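Local coordinates for proteasome activator protein PA26 (Trypanosoma brucei, PDB 1YAR) that probably docks on the ends of the 20S proteasome and opens its gate for substrates, at residues R152-L155 and S156-T160; L186-L189 and R190-A194. One frame throughout, in Å; residues are numbered along the deposited sequence. Where two conformers were deposited one is given.

Interaction 1 (R152-L155 and S156-T160); sequences REYL and SARST
The Y154 ring and the R158 guanidinium run side by side and point the same way, with their planes 51° apart. Neither lies flat on the other. R158 CD comes in obliquely at the hydroxyl end of the ring, 3.8 Å from Y154 CZ and 3.5 Å from Y154 OH. On Y154, CG stands anti to the backbone N (chi1 170°), and R158 is extended from CG to NE, which brings the two ends level. Both reach D193 OD1 on helix 183-226: Y154 OH by a hydrogen bond, R158 NE by a salt bridge. R158 NH1 also pairs with E162, and the Y154 ring meets F196 edge-to-face. This is an i to i+4 side-chain pair on an alpha helix, on the side turned into the helical bundle of the subunit. The backbone under it is regular. R158 N donates to Y154 O at 2.9 Å, and S159 N donates to L155 O at 2.8 Å. On another side, S156 N bonds to R152 O at 2.9 Å. S156 OG also lies near this carbonyl, but S156 has two conformers and the contact is too short to trust. L155 packs on L74 and on L187 of a neighbouring subunit.

Interaction 2 (L186-L189 and R190-A194); sequences LLEL and RQIDA
L187 O meets Q191 N across one helical turn, in a hydrogen bond of 2.9 Å. The bond is bent, with an N-H...O angle of 140°. L187 O also takes a proton from a water whose oxygen lies 2.9 Å from L187 O. The same water donates to Q191 OE1, again at 2.9 Å. Q191 turns at chi2 (55°), which directs OE1 to the water. The third partner of the water is R190 NH1, which donates to it weakly over 3.1 Å. The water sits at the edge of the R190 guanidinium, in its plane. It therefore ties one main-chain carbonyl to two side chains. The other ends of these side chains have partners as well: Q191 NE2 bonds to D195 OD1, and R190 NH2 bonds to R57 O at the end of helix 24-57.

E188 O accepts from I192 N at 2.8 Å. I192 CG1, anti to its own carbonyl carbon, lies 3.3 Å from E188 O and covers that carbonyl with hydrocarbon. D193 N donates to L189 O in a longer but nearly straight bond of 3.2 Å and 170°. E188 OE1 forms a salt bridge with R152 of a neighbouring subunit, so this charge is met across the subunit boundary, while D193 OD2 takes the hydroxyl of Y61. L189 points into its own subunit and packs on V161 and L165, whereas L187 packs on L74 of the neighbour. Three i to i+4 backbone bonds mark the stretch as alpha helix, with a water added at one carbonyl, in a bundle helix that faces both its own subunit and the next, consistent with the ring of helical bundles known for PA28-type activators.

In the fold
Interaction 1 comes first in the chain, on helix 150-166. Interaction 2 follows on the next helix, 183-226. The connection between them includes residues 168-177, which are not modelled. Each contact spans about one helical turn, so neither closes a loop. They stand in series and do not nest or cross. Residues 152-160 and 186-194 run in roughly opposite directions, and the centres of the interactions are about 11 Å apart. Besides the polar cluster at D193, they pack through A157 O on I192 CD1 (3.7 Å) and the R158 guanidinium carbon CZ on L189 CD1 (3.7 Å). Together they join the two helices within the subunit; interaction 1 also touches two neighbouring subunits, and interaction 2 one.

Interaction 1 (R152-L155 and S156-T160)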
ATOM      1  N   ARG O 152     -81.544 -88.613 -33.103  1.00 33.26           N
ATOM      2  CA  ARG O 152     -80.871 -89.900 -33.171  1.00 33.37           C
ATOM      3  C   ARG O 152     -80.554 -90.485 -31.789  1.00 33.27           C
ATOM      4  O   ARG O 152     -80.728 -91.683 -31.591  1.00 33.15           O
ATOM      5  CB  ARG O 152     -79.617 -89.836 -34.047  1.00 34.06           C
ATOM      6  CG  ARG O 152     -78.793 -91.103 -34.024  1.00 35.90           C
ATOM      7  CD  ARG O 152     -78.579 -91.737 -35.387  1.00 40.19           C
ATOM      8  NE  ARG O 152     -77.855 -93.004 -35.246  1.00 42.86           N
ATOM      9  CZ  ARG O 152     -76.585 -93.214 -35.617  1.00 43.40           C
ATOM     10  NH1 ARG O 152     -75.869 -92.253 -36.204  1.00 41.72           N
ATOM     11  NH2 ARG O 152     -76.038 -94.409 -35.410  1.00 42.60           N
ATOM     12  N   GLU O 153     -80.088 -89.651 -30.858  1.00 33.20           N
ATOM     13  CA  GLU O 153     -79.851 -90.070 -29.465  1.00 33.40           C
ATOM     14  C   GLU O 153     -81.129 -90.669 -28.857  1.00 31.52           C
ATOM     15  O   GLU O 153     -81.093 -91.750 -28.282  1.00 31.04           O
ATOM     16  CB  GLU O 153     -79.436 -88.888 -28.580  1.00 33.47           C
ATOM     17  CG  GLU O 153     -78.098 -88.199 -28.858  1.00 35.48           C
ATOM     18  CD  GLU O 153     -77.748 -87.211 -27.743  1.00 36.37           C
ATOM     19  OE1 GLU O 153     -78.091 -87.515 -26.562  1.00 38.02           O
ATOM     20  OE2 GLU O 153     -77.160 -86.121 -28.033  1.00 41.57           O
ATOM     21  N   TYR O 154     -82.239 -89.946 -28.981  1.00 30.92           N
ATOM     22  CA  TYR O 154     -83.535 -90.381 -28.435  1.00 30.11           C
ATOM     23  C   TYR O 154     -83.998 -91.709 -29.041  1.00 30.24           C
ATOM     24  O   TYR O 154     -84.313 -92.645 -28.308  1.00 30.05           O
ATOM     25  CB  TYR O 154     -84.586 -89.283 -28.632  1.00 30.42           C
ATOM     26  CG  TYR O 154     -86.022 -89.678 -28.324  1.00 29.11           C
ATOM     27  CD1 TYR O 154     -86.446 -89.890 -27.011  1.00 28.51           C
ATOM     28  CD2 TYR O 154     -86.967 -89.799 -29.358  1.00 30.95           C
ATOM     29  CE1 TYR O 154     -87.761 -90.256 -26.734  1.00 29.50           C
ATOM     30  CE2 TYR O 154     -88.285 -90.156 -29.095  1.00 29.81           C
ATOM     31  CZ  TYR O 154     -88.679 -90.368 -27.790  1.00 29.87           C
ATOM     32  OH  TYR O 154     -89.982 -90.717 -27.526  1.00 30.41           O
ATOM     33  N   LEU O 155     -84.024 -91.783 -30.373  1.00 29.83           N
ATOM     34  CA  LEU O 155     -84.419 -93.013 -31.088  1.00 30.14           C
ATOM     35  C   LEU O 155     -83.551 -94.226 -30.723  1.00 30.92           C
ATOM     36  O   LEU O 155     -84.084 -95.310 -30.462  1.00 30.77           O
ATOM     37  CB  LEU O 155     -84.479 -92.770 -32.605  1.00 29.55           C
ATOM     38  CG  LEU O 155     -85.490 -91.677 -32.992  1.00 28.70           C
ATOM     39  CD1 LEU O 155     -85.398 -91.319 -34.499  1.00 28.43           C
ATOM     40  CD2 LEU O 155     -86.924 -92.050 -32.573  1.00 29.01           C
ATOM     41  N   SER O 156     -82.230 -94.025 -30.701  0.50 31.13           N
ATOM     42  CA  SER O 156     -81.276 -95.040 -30.251  0.50 31.61           C
ATOM     43  C   SER O 156     -81.708 -95.595 -28.900  0.50 31.56           C
ATOM     44  O   SER O 156     -81.953 -96.793 -28.761  0.50 31.79           O
ATOM     45  CB  SER O 156     -79.865 -94.449 -30.103  0.50 31.91           C
ATOM     46  OG  SER O 156     -79.475 -93.682 -31.233  0.50 33.25           O
ATOM     47  N   ALA O 157     -81.822 -94.695 -27.924  1.00 31.47           N
ATOM     48  CA  ALA O 157     -82.104 -95.041 -26.527  1.00 31.48           C
ATOM     49  C   ALA O 157     -83.454 -95.764 -26.390  1.00 31.50           C
ATOM     50  O   ALA O 157     -83.564 -96.790 -25.712  1.00 31.26           O
ATOM     51  CB  ALA O 157     -82.102 -93.768 -25.669  1.00 31.98           C
ATOM     52  N   ARG O 158     -84.465 -95.228 -27.068  1.00 31.03           N
ATOM     53  CA  ARG O 158     -85.807 -95.793 -26.998  1.00 30.89           C
ATOM     54  C   ARG O 158     -85.879 -97.160 -27.679  1.00 30.71           C
ATOM     55  O   ARG O 158     -86.499 -98.081 -27.151  1.00 30.66           O
ATOM     56  CB  ARG O 158     -86.842 -94.822 -27.595  1.00 30.06           C
ATOM     57  CG  ARG O 158     -88.150 -94.821 -26.816  1.00 30.27           C
ATOM     58  CD  ARG O 158     -89.313 -94.115 -27.474  1.00 30.92           C
ATOM     59  NE  ARG O 158     -90.443 -93.971 -26.544  1.00 29.18           N
ATOM     60  CZ  ARG O 158     -91.511 -94.777 -26.509  1.00 31.61           C
ATOM     61  NH1 ARG O 158     -91.636 -95.790 -27.365  1.00 31.30           N
ATOM     62  NH2 ARG O 158     -92.476 -94.549 -25.632  1.00 32.92           N
ATOM     63  N   SER O 159     -85.219 -97.292 -28.830  0.50 30.85           N
ATOM     64  CA  SER O 159     -85.244 -98.533 -29.617  0.50 31.17           C
ATOM     65  C   SER O 159     -84.607 -99.737 -28.909  0.50 31.45           C
ATOM     66  O   SER O 159     -85.043-100.874 -29.113  0.50 31.54           O
ATOM     67  CB  SER O 159     -84.611 -98.315 -30.994  0.50 30.85           C
ATOM     68  OG  SER O 159     -83.205 -98.191 -30.901  0.50 30.93           O
ATOM     69  N   THR O 160     -83.586 -99.481 -28.085  1.00 31.45           N
ATOM     70  CA  THR O 160     -82.975-100.503 -27.233  1.00 31.80           C
ATOM     71  C   THR O 160     -83.980-101.031 -26.209  1.00 31.72           C
ATOM     72  O   THR O 160     -84.145-102.242 -26.064  1.00 31.77           O
ATOM     73  CB  THR O 160     -81.731 -99.929 -26.501  1.00 32.31           C
ATOM     74  OG1 THR O 160     -80.795 -99.455 -27.465  1.00 33.12           O
ATOM     75  CG2 THR O 160     -80.961-101.030 -25.760  1.00 32.59           C
TER

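Interaction 2 (L186-L189 and R190-A194)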
ATOM      1  N   LEU O 186     -89.672-100.996 -17.911  1.00 29.06           N
ATOM      2  CA  LEU O 186     -90.883-100.320 -18.347  1.00 29.64           C
ATOM      3  C   LEU O 186     -90.892 -98.861 -17.913  1.00 29.05           C
ATOM      4  O   LEU O 186     -91.199 -97.966 -18.700  1.00 28.87           O
ATOM      5  CB  LEU O 186     -92.112-101.053 -17.787  1.00 30.13           C
ATOM      6  CG  LEU O 186     -93.478-100.575 -18.266  1.00 32.39           C
ATOM      7  CD1 LEU O 186     -93.597-100.566 -19.788  1.00 34.09           C
ATOM      8  CD2 LEU O 186     -94.577-101.434 -17.634  1.00 31.64           C
ATOM      9  N   LEU O 187     -90.539 -98.617 -16.659  1.00 28.33           N
ATOM     10  CA  LEU O 187     -90.448 -97.241 -16.169  1.00 28.61           C
ATOM     11  C   LEU O 187     -89.308 -96.477 -16.863  1.00 28.29           C
ATOM     12  O   LEU O 187     -89.390 -95.267 -17.039  1.00 28.03           O
ATOM     13  CB  LEU O 187     -90.256 -97.226 -14.661  1.00 28.32           C
ATOM     14  CG  LEU O 187     -91.479 -97.631 -13.821  1.00 28.40           C
ATOM     15  CD1 LEU O 187     -91.098 -97.770 -12.393  1.00 29.65           C
ATOM     16  CD2 LEU O 187     -92.639 -96.616 -13.984  1.00 29.74           C
ATOM     17  N   GLU O 188     -88.244 -97.184 -17.250  1.00 28.77           N
ATOM     18  CA  GLU O 188     -87.159 -96.526 -17.990  1.00 29.53           C
ATOM     19  C   GLU O 188     -87.625 -95.987 -19.363  1.00 29.96           C
ATOM     20  O   GLU O 188     -87.121 -94.956 -19.839  1.00 29.51           O
ATOM     21  CB  GLU O 188     -85.940 -97.438 -18.139  1.00 29.78           C
ATOM     22  CG  GLU O 188     -84.719 -96.686 -18.641  1.00 31.15           C
ATOM     23  CD  GLU O 188     -83.557 -97.588 -18.981  1.00 34.93           C
ATOM     24  OE1 GLU O 188     -82.607 -97.076 -19.616  1.00 38.62           O
ATOM     25  OE2 GLU O 188     -83.588 -98.785 -18.622  1.00 35.65           O
ATOM     26  N   LEU O 189     -88.608 -96.659 -19.978  1.00 29.88           N
ATOM     27  CA  LEU O 189     -89.166 -96.212 -21.256  1.00 29.46           C
ATOM     28  C   LEU O 189     -89.824 -94.859 -21.101  1.00 29.05           C
ATOM     29  O   LEU O 189     -89.604 -93.946 -21.914  1.00 28.39           O
ATOM     30  CB  LEU O 189     -90.190 -97.220 -21.798  1.00 29.95           C
ATOM     31  CG  LEU O 189     -90.794 -96.952 -23.181  1.00 30.47           C
ATOM     32  CD1 LEU O 189     -89.739 -97.130 -24.261  1.00 31.28           C
ATOM     33  CD2 LEU O 189     -92.032 -97.871 -23.421  1.00 30.54           C
ATOM     34  N   ARG O 190     -90.625 -94.733 -20.044  1.00 27.94           N
ATOM     35  CA  ARG O 190     -91.251 -93.471 -19.696  1.00 28.31           C
ATOM     36  C   ARG O 190     -90.179 -92.435 -19.353  1.00 27.31           C
ATOM     37  O   ARG O 190     -90.343 -91.260 -19.676  1.00 27.07           O
ATOM     38  CB  ARG O 190     -92.196 -93.675 -18.513  1.00 28.25           C
ATOM     39  CG  ARG O 190     -92.935 -92.463 -18.070  1.00 32.28           C
ATOM     40  CD  ARG O 190     -93.957 -92.780 -17.012  1.00 38.08           C
ATOM     41  NE  ARG O 190     -94.452 -91.579 -16.358  1.00 42.87           N
ATOM     42  CZ  ARG O 190     -93.883 -91.028 -15.296  1.00 46.47           C
ATOM     43  NH1 ARG O 190     -92.796 -91.576 -14.759  1.00 47.85           N
ATOM     44  NH2 ARG O 190     -94.405 -89.931 -14.758  1.00 47.44           N
ATOM     45  N   GLN O 191     -89.102 -92.880 -18.693  1.00 27.18           N
ATOM     46  CA  GLN O 191     -88.072 -91.954 -18.215  1.00 27.00           C
ATOM     47  C   GLN O 191     -87.276 -91.388 -19.382  1.00 27.41           C
ATOM     48  O   GLN O 191     -86.860 -90.218 -19.348  1.00 27.64           O
ATOM     49  CB  GLN O 191     -87.132 -92.591 -17.186  1.00 26.56           C
ATOM     50  CG  GLN O 191     -86.474 -91.518 -16.247  1.00 26.30           C
ATOM     51  CD  GLN O 191     -87.505 -90.631 -15.542  1.00 27.28           C
ATOM     52  OE1 GLN O 191     -88.446 -91.139 -14.920  1.00 27.95           O
ATOM     53  NE2 GLN O 191     -87.325 -89.318 -15.626  1.00 26.07           N
ATOM     54  N   ILE O 192     -87.050 -92.217 -20.397  1.00 26.82           N
ATOM     55  CA  ILE O 192     -86.409 -91.757 -21.619  1.00 27.13           C
ATOM     56  C   ILE O 192     -87.271 -90.666 -22.268  1.00 27.41           C
ATOM     57  O   ILE O 192     -86.757 -89.596 -22.612  1.00 26.25           O
ATOM     58  CB  ILE O 192     -86.133 -92.932 -22.594  1.00 27.61           C
ATOM     59  CG1 ILE O 192     -84.965 -93.770 -22.094  1.00 27.31           C
ATOM     60  CG2 ILE O 192     -85.845 -92.412 -24.019  1.00 27.50           C
ATOM     61  CD1 ILE O 192     -84.905 -95.165 -22.703  1.00 26.36           C
ATOM     62  N   ASP O 193     -88.581 -90.917 -22.416  1.00 26.66           N
ATOM     63  CA  ASP O 193     -89.481 -89.886 -22.952  1.00 26.75           C
ATOM     64  C   ASP O 193     -89.439 -88.592 -22.143  1.00 26.50           C
ATOM     65  O   ASP O 193     -89.284 -87.511 -22.710  1.00 26.46           O
ATOM     66  CB  ASP O 193     -90.916 -90.383 -23.065  1.00 27.02           C
ATOM     67  CG  ASP O 193     -91.080 -91.412 -24.158  1.00 28.69           C
ATOM     68  OD1 ASP O 193     -90.114 -91.668 -24.921  1.00 30.74           O
ATOM     69  OD2 ASP O 193     -92.132 -92.049 -24.315  1.00 31.27           O
ATOM     70  N   ALA O 194     -89.568 -88.702 -20.828  1.00 25.22           N
ATOM     71  CA  ALA O 194     -89.524 -87.523 -19.975  1.00 25.26           C
ATOM     72  C   ALA O 194     -88.162 -86.816 -20.046  1.00 25.30           C
ATOM     73  O   ALA O 194     -88.107 -85.595 -20.181  1.00 24.32           O
ATOM     74  CB  ALA O 194     -89.846 -87.889 -18.523  1.00 25.01           C
TER
HETATM   75  O   HOH W   1     -90.333 -93.378 -15.106  1.00 31.97           O